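Local coordinates for putative ribose 5-phosphate isomerase (Leishmania infantum, PDB 6FXW), which probably catalyses the interconversion of ribose 5-phosphate and ribulose 5-phosphate in the pentose phosphate pathway, at residues C12-Y17 / D44-Y49; I69-T74 / L111-R116; Q100-H105 / E128-T133. One frame throughout, in Å; residues are numbered along the deposited sequence. Where two conformers were deposited one is given.

Overall arrangement
Contact 2 is the buried core: two neighbouring parallel strands, 67-72 and 110-114, held by backbone hydrogen bonds and aliphatic side chains. Contact 1 joins two loops that follow strands 6-12 and 33-38. It is partly buried and more polar, relying on a bridging water and a histidine. The two touch, and both reach one sulfate, through His14 and Arg116 respectively. Contact 3 lies on the other side of the chain's centre from contact 1, their centres about 26 Å apart. It is partly buried and pairs the C-terminal ends of helices 96-104 and 120-131 through an arginine on a phenylalanine face and weak hydrogen bonds. Phe130 links it to contact 2 by packing against Leu111.

Contact 1 (C12-Y17 / D44-Y49); sequences CDHAAY and DTSVDY. With SO4 (sulfate ion), chain B.
Asp13 OD2 and Val47 O share a water that donates to them at 2.7 Å and 2.8 Å respectively. The same water accepts from Tyr49 N. Three groups therefore hold it, and it ties the two loops together. Asp13 CG sits between its own backbone N and carbonyl carbon (chi1 70°). This lays the carboxylate alongside Tyr49, with Asp13 OD2 3.7 Å from Tyr49 CB. The other oxygen, Asp13 OD1, accepts from Ala15 N at 2.9 Å from above the carboxylate plane. That bond makes an Asx turn, which shapes the loop after strand 6-12. Such loops, at the C-terminal ends of parallel strands, are the usual place for binding sites in Rossmann-like folds. Here His14 NE2 donates to sulfate O2 at 2.8 Å. Arg116, and Arg140 and Arg144 of the second subunit, also bond the sulfate. The ion probably comes from the crystallisation liquor, but the cluster is consistent with a site for the substrate phosphate. Ser46 OG lies over one face of the His14 ring, offset toward the rim. Val47 O is at the edge, in plane, 3.2 Å from His14 CE1. Val47 CG2 packs 3.8 Å from Asp13 CA. His14 N is buried without a partner in the model. The Tyr17 ring crosses Asp44 at about a right angle. Tyr17 CE2 is 3.7 Å from Asp44 CA, and the ring and carboxylate planes are 14° apart.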
ATOM      1  N   CYS A  12      -0.986 -12.794  18.229  1.00 11.99           N
ATOM      2  CA  CYS A  12      -1.685 -12.872  16.980  0.50 12.16           C
ATOM      3  C   CYS A  12      -2.875 -13.778  17.167  1.00 13.33           C
ATOM      4  O   CYS A  12      -3.046 -14.416  18.206  1.00 15.27           O
ATOM      5  CB  CYS A  12      -0.770 -13.375  15.847  0.50 10.60           C
ATOM      6  SG  CYS A  12      -0.236 -15.093  16.173  0.50 10.82           S
ATOM      7  N   ASP A  13      -3.741 -13.754  16.145  1.00 12.61           N
ATOM      8  CA  ASP A  13      -4.834 -14.730  16.052  1.00 12.26           C
ATOM      9  C   ASP A  13      -4.403 -15.839  15.081  1.00 12.29           C
ATOM     10  O   ASP A  13      -3.230 -15.910  14.673  1.00 12.68           O
ATOM     11  CB  ASP A  13      -6.181 -14.087  15.775  1.00 10.62           C
ATOM     12  CG  ASP A  13      -6.329 -13.507  14.353  1.00 12.01           C
ATOM     13  OD1 ASP A  13      -5.402 -13.654  13.541  1.00 11.80           O
ATOM     14  OD2 ASP A  13      -7.424 -13.035  14.057  1.00 12.83           O
ATOM     15  N   HIS A  14      -5.333 -16.636  14.647  1.00 12.40           N
ATOM     16  CA  HIS A  14      -5.013 -17.797  13.836  1.00 13.26           C
ATOM     17  C   HIS A  14      -4.600 -17.359  12.426  1.00 12.84           C
ATOM     18  O   HIS A  14      -4.000 -18.127  11.694  1.00 13.98           O
ATOM     19  CB  HIS A  14      -6.213 -18.700  13.697  1.00 13.42           C
ATOM     20  CG  HIS A  14      -7.424 -17.992  13.323  1.00 13.22           C
ATOM     21  ND1 HIS A  14      -8.165 -17.251  14.226  1.00 14.19           N
ATOM     22  CD2 HIS A  14      -7.952 -17.777  12.088  1.00 16.36           C
ATOM     23  CE1 HIS A  14      -9.102 -16.607  13.542  1.00 17.13           C
ATOM     24  NE2 HIS A  14      -9.022 -16.951  12.249  1.00 18.11           N
ATOM     25  N   ALA A  15      -4.927 -16.133  12.040  1.00 12.82           N
ATOM     26  CA  ALA A  15      -4.533 -15.723  10.665  1.00 13.69           C
ATOM     27  C   ALA A  15      -3.008 -15.798  10.501  1.00 14.87           C
ATOM     28  O   ALA A  15      -2.488 -16.067   9.382  1.00 13.94           O
ATOM     29  CB  ALA A  15      -4.990 -14.354  10.393  1.00 13.65           C
ATOM     30  N   ALA A  16      -2.253 -15.577  11.584  1.00 12.09           N
ATOM     31  CA  ALA A  16      -0.830 -15.547  11.557  1.00 13.69           C
ATOM     32  C   ALA A  16      -0.202 -16.822  12.095  1.00 15.64           C
ATOM     33  O   ALA A  16       1.003 -16.902  12.268  1.00 16.97           O
ATOM     34  CB  ALA A  16      -0.287 -14.353  12.308  1.00 16.62           C
ATOM     35  N   TYR A  17      -1.007 -17.829  12.286  1.00 16.88           N
ATOM     36  CA  TYR A  17      -0.442 -19.049  12.937  1.00 19.44           C
ATOM     37  C   TYR A  17       0.586 -19.695  12.041  1.00 20.68           C
ATOM     38  O   TYR A  17       1.668 -20.035  12.510  1.00 21.98           O
ATOM     39  CB  TYR A  17      -1.536 -19.999  13.361  1.00 21.13           C
ATOM     40  CG  TYR A  17      -1.009 -21.208  14.042  1.00 21.22           C
ATOM     41  CD1 TYR A  17      -0.490 -21.107  15.302  1.00 21.90           C
ATOM     42  CD2 TYR A  17      -1.134 -22.426  13.456  1.00 23.35           C
ATOM     43  CE1 TYR A  17      -0.002 -22.221  15.976  1.00 20.63           C
ATOM     44  CE2 TYR A  17      -0.618 -23.566  14.072  1.00 25.27           C
ATOM     45  CZ  TYR A  17      -0.085 -23.434  15.343  1.00 23.13           C
ATOM     46  OH  TYR A  17       0.388 -24.542  16.079  1.00 25.64           O
ATOM     47  N   ASP A  44      -3.337 -25.091  16.092  1.00 24.56           N
ATOM     48  CA  ASP A  44      -4.024 -24.758  14.866  1.00 24.13           C
ATOM     49  C   ASP A  44      -5.516 -24.581  14.974  1.00 26.02           C
ATOM     50  O   ASP A  44      -6.306 -25.104  14.149  1.00 23.11           O
ATOM     51  CB  ASP A  44      -3.661 -25.801  13.815  1.00 23.84           C
ATOM     52  CG  ASP A  44      -3.957 -25.342  12.389  1.00 31.32           C
ATOM     53  OD1 ASP A  44      -4.110 -24.122  12.134  1.00 31.47           O
ATOM     54  OD2 ASP A  44      -4.031 -26.243  11.536  1.00 31.13           O
ATOM     55  N   THR A  45      -5.953 -23.754  15.941  1.00 24.88           N
ATOM     56  CA  THR A  45      -7.384 -23.582  16.259  1.00 23.34           C
ATOM     57  C   THR A  45      -7.843 -22.144  15.836  1.00 25.34           C
ATOM     58  O   THR A  45      -7.043 -21.235  15.711  1.00 22.26           O
ATOM     59  CB  THR A  45      -7.584 -23.864  17.783  1.00 24.95           C
ATOM     60  OG1 THR A  45      -6.658 -23.056  18.560  1.00 26.38           O
ATOM     61  CG2 THR A  45      -7.330 -25.375  18.144  1.00 25.30           C
ATOM     62  N   SER A  46      -9.117 -21.969  15.599  1.00 24.20           N
ATOM     63  CA  SER A  46      -9.653 -20.612  15.394  1.00 24.38           C
ATOM     64  C   SER A  46      -9.722 -19.944  16.749  1.00 18.99           C
ATOM     65  O   SER A  46     -10.235 -20.504  17.695  1.00 20.91           O
ATOM     66  CB  SER A  46     -11.059 -20.754  14.828  1.00 29.72           C
ATOM     67  OG  SER A  46     -11.483 -19.501  14.451  1.00 34.17           O
ATOM     68  N   VAL A  47      -9.313 -18.640  16.814  1.00 13.57           N
ATOM     69  CA  VAL A  47      -9.364 -17.930  18.008  1.00 13.59           C
ATOM     70  C   VAL A  47      -9.831 -16.478  17.758  1.00 12.66           C
ATOM     71  O   VAL A  47     -10.002 -16.123  16.586  1.00 13.00           O
ATOM     72  CB  VAL A  47      -8.029 -17.987  18.744  1.00 13.70           C
ATOM     73  CG1 VAL A  47      -7.556 -19.411  19.062  1.00 15.45           C
ATOM     74  CG2 VAL A  47      -6.922 -17.353  17.899  1.00 14.25           C
ATOM     75  N   ASP A  48     -10.011 -15.740  18.830  1.00 13.01           N
ATOM     76  CA  ASP A  48     -10.543 -14.376  18.740  1.00 12.04           C
ATOM     77  C   ASP A  48      -9.492 -13.344  19.053  1.00 11.79           C
ATOM     78  O   ASP A  48      -8.992 -13.247  20.131  1.00 11.99           O
ATOM     79  CB  ASP A  48     -11.722 -14.273  19.683  1.00 12.45           C
ATOM     80  CG  ASP A  48     -12.884 -15.163  19.259  1.00 14.18           C
ATOM     81  OD1 ASP A  48     -13.081 -15.477  18.090  1.00 13.84           O
ATOM     82  OD2 ASP A  48     -13.601 -15.570  20.233  1.00 16.67           O
ATOM     83  N   TYR A  49      -9.151 -12.487  18.057  1.00 11.75           N
ATOM     84  CA  TYR A  49      -8.047 -11.606  18.206  1.00 11.60           C
ATOM     85  C   TYR A  49      -8.105 -10.717  19.471  1.00 11.01           C
ATOM     86  O   TYR A  49      -7.050 -10.381  20.034  1.00 11.75           O
ATOM     87  CB  TYR A  49      -7.890 -10.722  16.909  1.00 11.16           C
ATOM     88  CG  TYR A  49      -9.067  -9.846  16.609  1.00 10.34           C
ATOM     89  CD1 TYR A  49      -9.278  -8.574  17.157  1.00 11.62           C
ATOM     90  CD2 TYR A  49      -9.998 -10.272  15.652  1.00 11.38           C
ATOM     91  CE1 TYR A  49     -10.358  -7.824  16.865  1.00 11.73           C
ATOM     92  CE2 TYR A  49     -11.116  -9.496  15.349  1.00 11.39           C
ATOM     93  CZ  TYR A  49     -11.336  -8.278  15.982  1.00 11.16           C
ATOM     94  OH  TYR A  49     -12.484  -7.515  15.700  1.00 12.03           O
TER
HETATM   95  S   SO4 B 201     -11.590 -15.633   9.751  1.00 24.92           S
HETATM   96  O1  SO4 B 201     -12.398 -16.397   8.720  1.00 28.21           O
HETATM   97  O2  SO4 B 201     -10.250 -16.211   9.845  1.00 24.06           O
HETATM   98  O3  SO4 B 201     -11.573 -14.192   9.151  1.00 27.23           O
HETATM   99  O4  SO4 B 201     -12.314 -15.766  10.983  1.00 29.24           O
HETATM  100  O   HOH W   1      -9.706 -13.541  15.457  1.00 11.56           O

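Contact 2 (I69-T74 / L111-R116); sequences ILVCGT and LCIGVR. With SO4 (sulfate ion), chain B.
Arg116 N donates to Gly73 O at 2.9 Å, in the carbonyl plane on a lone pair. The Arg116 side chain then runs past Gly73, with Arg116 CD 3.8 Å from Gly73 CA. It is extended from CG to NE, which carries the guanidinium out to the sulfate. Arg116 NH2 bonds sulfate O2 at 3.0 Å, and Arg116 NH1 bonds sulfate O3. The sulfur lies in the guanidinium plane, so the anion is gripped at the edge by two nitrogens. Behind this end is a regular parallel ladder. Leu70 N gives to Leu111 O at 2.8 Å, and Ile113 N to Leu70 O at 2.9 Å. Cys72 N to Ile113 O and Val115 N to Cys72 O continue it. Gly114 CA lies 3.3 Å from Thr74 C, a close approach that the lack of a side chain allows.

Aliphatic side chains pack together on one face of the ladder. Ile69 and Leu111 lie side by side. Ile113 CG1 stands between its backbone N and carbonyl carbon (chi1 54°), and meets Val71 CG2 at 3.7 Å. Val71 CG1 meets Val115 CB at 4.0 Å, the two side chains nearly at right angles. Helix 120-131 packs on this face through Ile123, Ile126 and Phe130. The other face, with Leu70, Cys72 and Cys112, meets Met78 of helix 76-83. Strand 6-12 continues the parallel sheet beyond strand 67-72, bonding to Ile69 and Val71.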
ATOM      1  N   ILE A  69       3.796  -6.294  19.304  1.00 10.19           N
ATOM      2  CA  ILE A  69       3.391  -6.455  17.897  1.00 10.40           C
ATOM      3  C   ILE A  69       2.160  -7.306  17.908  1.00 11.74           C
ATOM      4  O   ILE A  69       2.203  -8.410  18.464  1.00 10.74           O
ATOM      5  CB  ILE A  69       4.536  -7.081  17.103  1.00 10.49           C
ATOM      6  CG1 ILE A  69       5.789  -6.187  17.170  1.00 10.92           C
ATOM      7  CG2 ILE A  69       4.098  -7.264  15.683  1.00 10.64           C
ATOM      8  CD1 ILE A  69       7.028  -6.808  16.496  1.00 12.90           C
ATOM      9  N   LEU A  70       1.078  -6.907  17.244  1.00  9.65           N
ATOM     10  CA  LEU A  70      -0.147  -7.640  17.158  1.00  9.90           C
ATOM     11  C   LEU A  70      -0.482  -7.893  15.681  1.00 10.13           C
ATOM     12  O   LEU A  70      -0.409  -6.976  14.879  1.00 10.18           O
ATOM     13  CB  LEU A  70      -1.285  -6.903  17.830  1.00 10.86           C
ATOM     14  CG  LEU A  70      -1.211  -6.845  19.348  1.00 10.93           C
ATOM     15  CD1 LEU A  70      -2.301  -5.945  19.894  1.00 12.26           C
ATOM     16  CD2 LEU A  70      -1.362  -8.235  19.901  1.00 11.50           C
ATOM     17  N   VAL A  71      -0.803  -9.130  15.363  1.00  9.27           N
ATOM     18  CA  VAL A  71      -0.996  -9.589  13.970  1.00  9.26           C
ATOM     19  C   VAL A  71      -2.368 -10.254  13.868  1.00 11.46           C
ATOM     20  O   VAL A  71      -2.695 -11.206  14.602  1.00 11.11           O
ATOM     21  CB  VAL A  71       0.101 -10.527  13.547  1.00 10.12           C
ATOM     22  CG1 VAL A  71       0.013 -10.720  12.034  1.00 11.61           C
ATOM     23  CG2 VAL A  71       1.463 -10.136  13.957  1.00 11.19           C
ATOM     24  N   CYS A  72      -3.202  -9.767  12.959  1.00 11.73           N
ATOM     25  CA  CYS A  72      -4.488 -10.413  12.575  1.00 11.34           C
ATOM     26  C   CYS A  72      -4.544 -10.443  11.062  1.00 10.64           C
ATOM     27  O   CYS A  72      -3.534 -10.144  10.390  1.00 10.69           O
ATOM     28  CB  CYS A  72      -5.737  -9.893  13.278  1.00 11.94           C
ATOM     29  SG  CYS A  72      -6.145  -8.210  12.895  1.00 13.12           S
ATOM     30  N   GLY A  73      -5.710 -10.707  10.492  1.00  9.84           N
ATOM     31  CA  GLY A  73      -5.751 -10.712   9.059  1.00 10.75           C
ATOM     32  C   GLY A  73      -5.386  -9.358   8.439  1.00 10.59           C
ATOM     33  O   GLY A  73      -4.662  -9.306   7.423  1.00 10.76           O
ATOM     34  N   THR A  74      -5.840  -8.253   9.024  1.00  9.68           N
ATOM     35  CA  THR A  74      -5.607  -6.911   8.474  1.00 10.83           C
ATOM     36  C   THR A  74      -4.856  -5.989   9.405  1.00 10.12           C
ATOM     37  O   THR A  74      -4.431  -4.916   9.022  1.00 11.56           O
ATOM     38  CB  THR A  74      -6.928  -6.205   8.200  1.00 11.34           C
ATOM     39  OG1 THR A  74      -7.623  -6.039   9.433  1.00 11.41           O
ATOM     40  CG2 THR A  74      -7.755  -6.963   7.202  1.00 11.62           C
ATOM     41  N   LEU A 111       2.617  -2.115  17.592  1.00 10.13           N
ATOM     42  CA  LEU A 111       2.545  -2.164  16.147  1.00  8.50           C
ATOM     43  C   LEU A 111       1.447  -3.175  15.820  1.00 10.31           C
ATOM     44  O   LEU A 111       1.548  -4.354  16.232  1.00 11.14           O
ATOM     45  CB  LEU A 111       3.846  -2.621  15.610  1.00  9.13           C
ATOM     46  CG  LEU A 111       3.911  -3.109  14.157  1.00  8.71           C
ATOM     47  CD1 LEU A 111       3.534  -1.950  13.182  1.00 10.13           C
ATOM     48  CD2 LEU A 111       5.277  -3.707  13.894  1.00 10.64           C
ATOM     49  N   CYS A 112       0.472  -2.810  14.963  1.00  9.30           N
ATOM     50  CA  CYS A 112      -0.561  -3.716  14.489  1.00  9.67           C
ATOM     51  C   CYS A 112      -0.395  -3.911  12.981  1.00 10.06           C
ATOM     52  O   CYS A 112      -0.253  -2.947  12.267  1.00 11.58           O
ATOM     53  CB  CYS A 112      -1.913  -3.157  14.789  1.00 10.73           C
ATOM     54  SG  CYS A 112      -2.238  -2.968  16.556  1.00 12.60           S
ATOM     55  N   ILE A 113      -0.300  -5.146  12.572  1.00  9.25           N
ATOM     56  CA  ILE A 113      -0.090  -5.499  11.159  1.00 10.38           C
ATOM     57  C   ILE A 113      -1.091  -6.583  10.702  1.00 10.86           C
ATOM     58  O   ILE A 113      -1.601  -7.433  11.523  1.00 10.69           O
ATOM     59  CB  ILE A 113       1.318  -5.952  10.872  1.00 11.21           C
ATOM     60  CG1 ILE A 113       1.696  -7.081  11.795  1.00 13.29           C
ATOM     61  CG2 ILE A 113       2.248  -4.768  11.051  1.00 14.32           C
ATOM     62  CD1 ILE A 113       3.127  -7.655  11.452  1.00 14.95           C
ATOM     63  N   GLY A 114      -1.313  -6.689   9.377  1.00  9.66           N
ATOM     64  CA  GLY A 114      -2.136  -7.698   8.779  1.00  9.69           C
ATOM     65  C   GLY A 114      -1.364  -8.640   7.939  1.00 10.44           C
ATOM     66  O   GLY A 114      -0.614  -8.190   7.046  1.00 12.02           O
ATOM     67  N   VAL A 115      -1.467  -9.910   8.213  1.00 10.53           N
ATOM     68  CA  VAL A 115      -0.751 -10.908   7.436  1.00 11.71           C
ATOM     69  C   VAL A 115      -1.498 -11.295   6.166  1.00 10.97           C
ATOM     70  O   VAL A 115      -0.873 -11.856   5.230  1.00 13.31           O
ATOM     71  CB  VAL A 115      -0.551 -12.105   8.356  1.00 16.28           C
ATOM     72  CG1 VAL A 115      -1.808 -12.814   8.730  1.00 15.28           C
ATOM     73  CG2 VAL A 115       0.482 -13.067   7.868  1.00 22.11           C
ATOM     74  N   ARG A 116      -2.795 -10.968   6.023  1.00 11.30           N
ATOM     75  CA  ARG A 116      -3.519 -11.233   4.787  1.00 11.12           C
ATOM     76  C   ARG A 116      -3.472 -10.002   3.864  1.00 10.61           C
ATOM     77  O   ARG A 116      -3.886 -10.111   2.679  1.00 10.56           O
ATOM     78  CB  ARG A 116      -4.969 -11.609   5.049  1.00 11.86           C
ATOM     79  CG  ARG A 116      -5.086 -12.879   5.846  1.00 13.85           C
ATOM     80  CD  ARG A 116      -6.539 -13.113   6.185  1.00 16.89           C
ATOM     81  NE  ARG A 116      -6.651 -14.334   7.000  1.00 19.54           N
ATOM     82  CZ  ARG A 116      -7.687 -14.620   7.715  1.00 20.94           C
ATOM     83  NH1 ARG A 116      -8.647 -13.729   7.906  1.00 24.26           N
ATOM     84  NH2 ARG A 116      -7.711 -15.791   8.326  1.00 21.13           N
TER
HETATM   85  S   SO4 B 201     -11.590 -15.633   9.751  1.00 24.92           S
HETATM   86  O1  SO4 B 201     -12.398 -16.397   8.720  1.00 28.21           O
HETATM   87  O2  SO4 B 201     -10.250 -16.211   9.845  1.00 24.06           O
HETATM   88  O3  SO4 B 201     -11.573 -14.192   9.151  1.00 27.23           O
HETATM   89  O4  SO4 B 201     -12.314 -15.766  10.983  1.00 29.24           O

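Contact 3 (Q100-H105 / E128-T133); sequences QLSRQH and ETFLTT
Arg103 lays its CD over the centre of the Phe130 ring, 3.6 Å from the centroid. Its chain is folded twice, at chi2 (-66°) and at chi3 (-60°). The bends bring CD over the ring and turn the guanidinium toward Thr133. Contact with the ring is thus CH-pi. The guanidinium is steeply tilted to it and farther off, so any cation-pi attraction is weak. NE and NH2 both make weak hydrogen bonds to Thr133 O, at 3.1 Å from Arg103 NE and 3.2 Å from Arg103 NH2. NH1 has its stronger partner in Asn107 OD1.

Phe130 CG is anti to the backbone N (chi1 -171°), which swings the ring toward helix 96-104. Ser102 OG lies at the ring edge, near its plane, 3.3 Å from Phe130 CE1. That hydroxyl is held by Ala99 O in its own helix.

Thr133 packs against Gln100 and Gln104. Thr133 CG2 comes to 3.4 Å from Gln104 CG and is also close to Gln100 O. Thr133 OG1 instead donates to Thr129 O at 2.7 Å. Thr132 N reaches the same oxygen from the opposite face of its plane, so two donors grip this one carbonyl near the end of the helix. Thr129 CG2 touches Gln100 N at 3.6 Å. Outside this seam, Gln100 NE2 donates to Gln104 OE1 at 3.0 Å. The donor stands above the Gln104 carbonyl plane, while the acceptor lies in the Gln100 amide plane.

Leu101 and Ser102 also pack on Thr74 and Ile76 of the second subunit. Helix 96-104 is the crossover of a beta-alpha-beta unit between parallel strands 90-92 and 110-114. Its packing on the helix that follows strand 110-114 is characteristic of the Rossmann-like alpha/beta fold.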
ATOM      1  N   GLN A 100       7.448   4.332  10.714  1.00 10.24           N
ATOM      2  CA  GLN A 100       8.292   5.406  11.245  1.00 11.01           C
ATOM      3  C   GLN A 100       7.512   6.460  11.992  1.00 10.86           C
ATOM      4  O   GLN A 100       7.846   6.816  13.124  1.00 10.73           O
ATOM      5  CB  GLN A 100       9.042   6.044  10.078  1.00 14.42           C
ATOM      6  CG  GLN A 100       9.941   7.177  10.510  1.00 17.99           C
ATOM      7  CD  GLN A 100      10.622   7.830   9.278  1.00 21.26           C
ATOM      8  OE1 GLN A 100      10.933   7.160   8.346  1.00 28.22           O
ATOM      9  NE2 GLN A 100      10.854   9.127   9.322  1.00 29.47           N
ATOM     10  N   LEU A 101       6.419   6.959  11.389  1.00 10.56           N
ATOM     11  CA  LEU A 101       5.623   8.044  12.015  1.00 10.78           C
ATOM     12  C   LEU A 101       4.774   7.610  13.206  1.00  9.90           C
ATOM     13  O   LEU A 101       4.581   8.389  14.138  1.00 10.27           O
ATOM     14  CB  LEU A 101       4.799   8.736  10.968  1.00 12.22           C
ATOM     15  CG  LEU A 101       5.596   9.432   9.905  1.00 12.81           C
ATOM     16  CD1 LEU A 101       4.749  10.071   8.848  1.00 14.27           C
ATOM     17  CD2 LEU A 101       6.488  10.522  10.505  1.00 14.44           C
ATOM     18  N   SER A 102       4.421   6.303  13.286  1.00  9.99           N
ATOM     19  CA  SER A 102       3.682   5.763  14.412  1.00  9.87           C
ATOM     20  C   SER A 102       4.564   5.913  15.681  1.00 10.32           C
ATOM     21  O   SER A 102       4.016   6.055  16.756  1.00 10.30           O
ATOM     22  CB  SER A 102       3.339   4.325  14.266  1.00 10.35           C
ATOM     23  OG  SER A 102       4.439   3.475  14.341  1.00 11.37           O
ATOM     24  N   ARG A 103       5.890   5.860  15.501  1.00  9.74           N
ATOM     25  CA  ARG A 103       6.845   6.072  16.585  1.00 11.21           C
ATOM     26  C   ARG A 103       7.221   7.549  16.728  1.00 12.20           C
ATOM     27  O   ARG A 103       7.097   8.122  17.818  1.00 12.54           O
ATOM     28  CB  ARG A 103       8.076   5.232  16.318  1.00 11.82           C
ATOM     29  CG  ARG A 103       7.845   3.720  16.307  1.00 11.48           C
ATOM     30  CD  ARG A 103       7.432   3.138  17.648  1.00 11.58           C
ATOM     31  NE  ARG A 103       8.481   3.418  18.581  1.00 13.34           N
ATOM     32  CZ  ARG A 103       8.394   4.065  19.747  1.00 14.11           C
ATOM     33  NH1 ARG A 103       7.239   4.422  20.298  1.00 13.58           N
ATOM     34  NH2 ARG A 103       9.512   4.375  20.412  1.00 16.55           N
ATOM     35  N   GLN A 104       7.622   8.204  15.633  1.00 11.57           N
ATOM     36  CA  GLN A 104       8.076   9.634  15.681  1.00 11.58           C
ATOM     37  C   GLN A 104       7.042  10.560  16.209  1.00 13.60           C
ATOM     38  O   GLN A 104       7.306  11.478  17.009  1.00 13.61           O
ATOM     39  CB  GLN A 104       8.584  10.070  14.323  1.00 12.55           C
ATOM     40  CG  GLN A 104       9.900   9.477  13.930  1.00 15.99           C
ATOM     41  CD  GLN A 104      10.531  10.123  12.751  1.00 17.94           C
ATOM     42  OE1 GLN A 104       9.882  10.494  11.808  1.00 20.96           O
ATOM     43  NE2 GLN A 104      11.820  10.289  12.842  1.00 22.05           N
ATOM     44  N   HIS A 105       5.797  10.360  15.738  1.00 12.15           N
ATOM     45  CA  HIS A 105       4.705  11.254  16.095  1.00 12.28           C
ATOM     46  C   HIS A 105       3.837  10.698  17.160  1.00 11.56           C
ATOM     47  O   HIS A 105       3.526  11.375  18.146  1.00 13.74           O
ATOM     48  CB  HIS A 105       3.854  11.564  14.843  1.00 13.49           C
ATOM     49  CG  HIS A 105       4.571  12.383  13.851  1.00 12.77           C
ATOM     50  ND1 HIS A 105       3.982  12.708  12.629  1.00 16.18           N
ATOM     51  CD2 HIS A 105       5.821  12.886  13.825  1.00 16.53           C
ATOM     52  CE1 HIS A 105       4.858  13.394  11.926  1.00 16.19           C
ATOM     53  NE2 HIS A 105       5.984  13.537  12.614  1.00 17.90           N
ATOM     54  N   GLU A 128      11.258  -3.819  11.551  1.00 10.93           N
ATOM     55  CA  GLU A 128      12.560  -3.236  11.815  1.00 13.53           C
ATOM     56  C   GLU A 128      12.479  -1.730  12.033  1.00 12.31           C
ATOM     57  O   GLU A 128      13.074  -1.216  12.951  1.00 13.34           O
ATOM     58  CB  GLU A 128      13.474  -3.523  10.666  1.00 14.66           C
ATOM     59  CG  GLU A 128      13.904  -4.954  10.606  1.00 19.09           C
ATOM     60  CD  GLU A 128      14.843  -5.381   9.500  1.00 26.10           C
ATOM     61  OE1 GLU A 128      15.053  -4.563   8.581  1.00 35.11           O
ATOM     62  OE2 GLU A 128      15.263  -6.587   9.531  1.00 25.91           O
ATOM     63  N   THR A 129      11.641  -1.001  11.278  1.00 10.80           N
ATOM     64  CA  THR A 129      11.472   0.422  11.421  1.00 11.20           C
ATOM     65  C   THR A 129      10.807   0.753  12.747  1.00 10.74           C
ATOM     66  O   THR A 129      11.218   1.630  13.454  1.00 11.52           O
ATOM     67  CB  THR A 129      10.675   0.917  10.260  1.00 11.74           C
ATOM     68  OG1 THR A 129      11.395   0.556   9.045  1.00 12.59           O
ATOM     69  CG2 THR A 129      10.459   2.452  10.369  1.00 12.61           C
ATOM     70  N   PHE A 130       9.722   0.055  13.067  1.00 10.55           N
ATOM     71  CA  PHE A 130       9.003   0.335  14.335  1.00 10.46           C
ATOM     72  C   PHE A 130       9.859   0.184  15.551  1.00 11.12           C
ATOM     73  O   PHE A 130       9.820   0.983  16.496  1.00 11.95           O
ATOM     74  CB  PHE A 130       7.783  -0.591  14.419  1.00 10.62           C
ATOM     75  CG  PHE A 130       6.846  -0.288  15.548  1.00 10.98           C
ATOM     76  CD1 PHE A 130       5.835   0.640  15.416  1.00 11.56           C
ATOM     77  CD2 PHE A 130       6.969  -0.938  16.753  1.00 11.67           C
ATOM     78  CE1 PHE A 130       4.923   0.891  16.381  1.00 11.72           C
ATOM     79  CE2 PHE A 130       6.074  -0.655  17.767  1.00 11.65           C
ATOM     80  CZ  PHE A 130       5.078   0.286  17.615  1.00 11.71           C
ATOM     81  N   LEU A 131      10.648  -0.905  15.520  1.00 10.39           N
ATOM     82  CA  LEU A 131      11.530  -1.152  16.684  1.00 11.97           C
ATOM     83  C   LEU A 131      12.744  -0.254  16.817  1.00 13.02           C
ATOM     84  O   LEU A 131      13.359  -0.223  17.920  1.00 15.39           O
ATOM     85  CB  LEU A 131      12.025  -2.591  16.665  1.00 12.48           C
ATOM     86  CG  LEU A 131      10.961  -3.686  16.837  1.00 14.20           C
ATOM     87  CD1 LEU A 131      11.521  -5.145  16.692  1.00 15.00           C
ATOM     88  CD2 LEU A 131      10.138  -3.502  18.127  1.00 14.75           C
ATOM     89  N   THR A 132      13.126   0.427  15.765  1.00 11.84           N
ATOM     90  CA  THR A 132      14.302   1.285  15.814  1.00 14.60           C
ATOM     91  C   THR A 132      14.047   2.752  15.693  1.00 16.37           C
ATOM     92  O   THR A 132      14.984   3.511  15.434  1.00 20.02           O
ATOM     93  CB  THR A 132      15.287   0.859  14.742  1.00 14.65           C
ATOM     94  OG1 THR A 132      14.713   0.924  13.414  1.00 15.55           O
ATOM     95  CG2 THR A 132      15.703  -0.624  14.863  1.00 14.33           C
ATOM     96  N   THR A 133      12.816   3.200  15.760  1.00 13.81           N
ATOM     97  CA  THR A 133      12.478   4.596  15.605  1.00 13.28           C
ATOM     98  C   THR A 133      12.032   5.132  16.971  1.00 14.07           C
ATOM     99  O   THR A 133      11.229   4.578  17.669  1.00 14.51           O
ATOM    100  CB  THR A 133      11.398   4.838  14.509  1.00 12.50           C
ATOM    101  OG1 THR A 133      11.820   4.278  13.283  1.00 13.66           O
ATOM    102  CG2 THR A 133      11.121   6.318  14.325  1.00 14.47           C
TER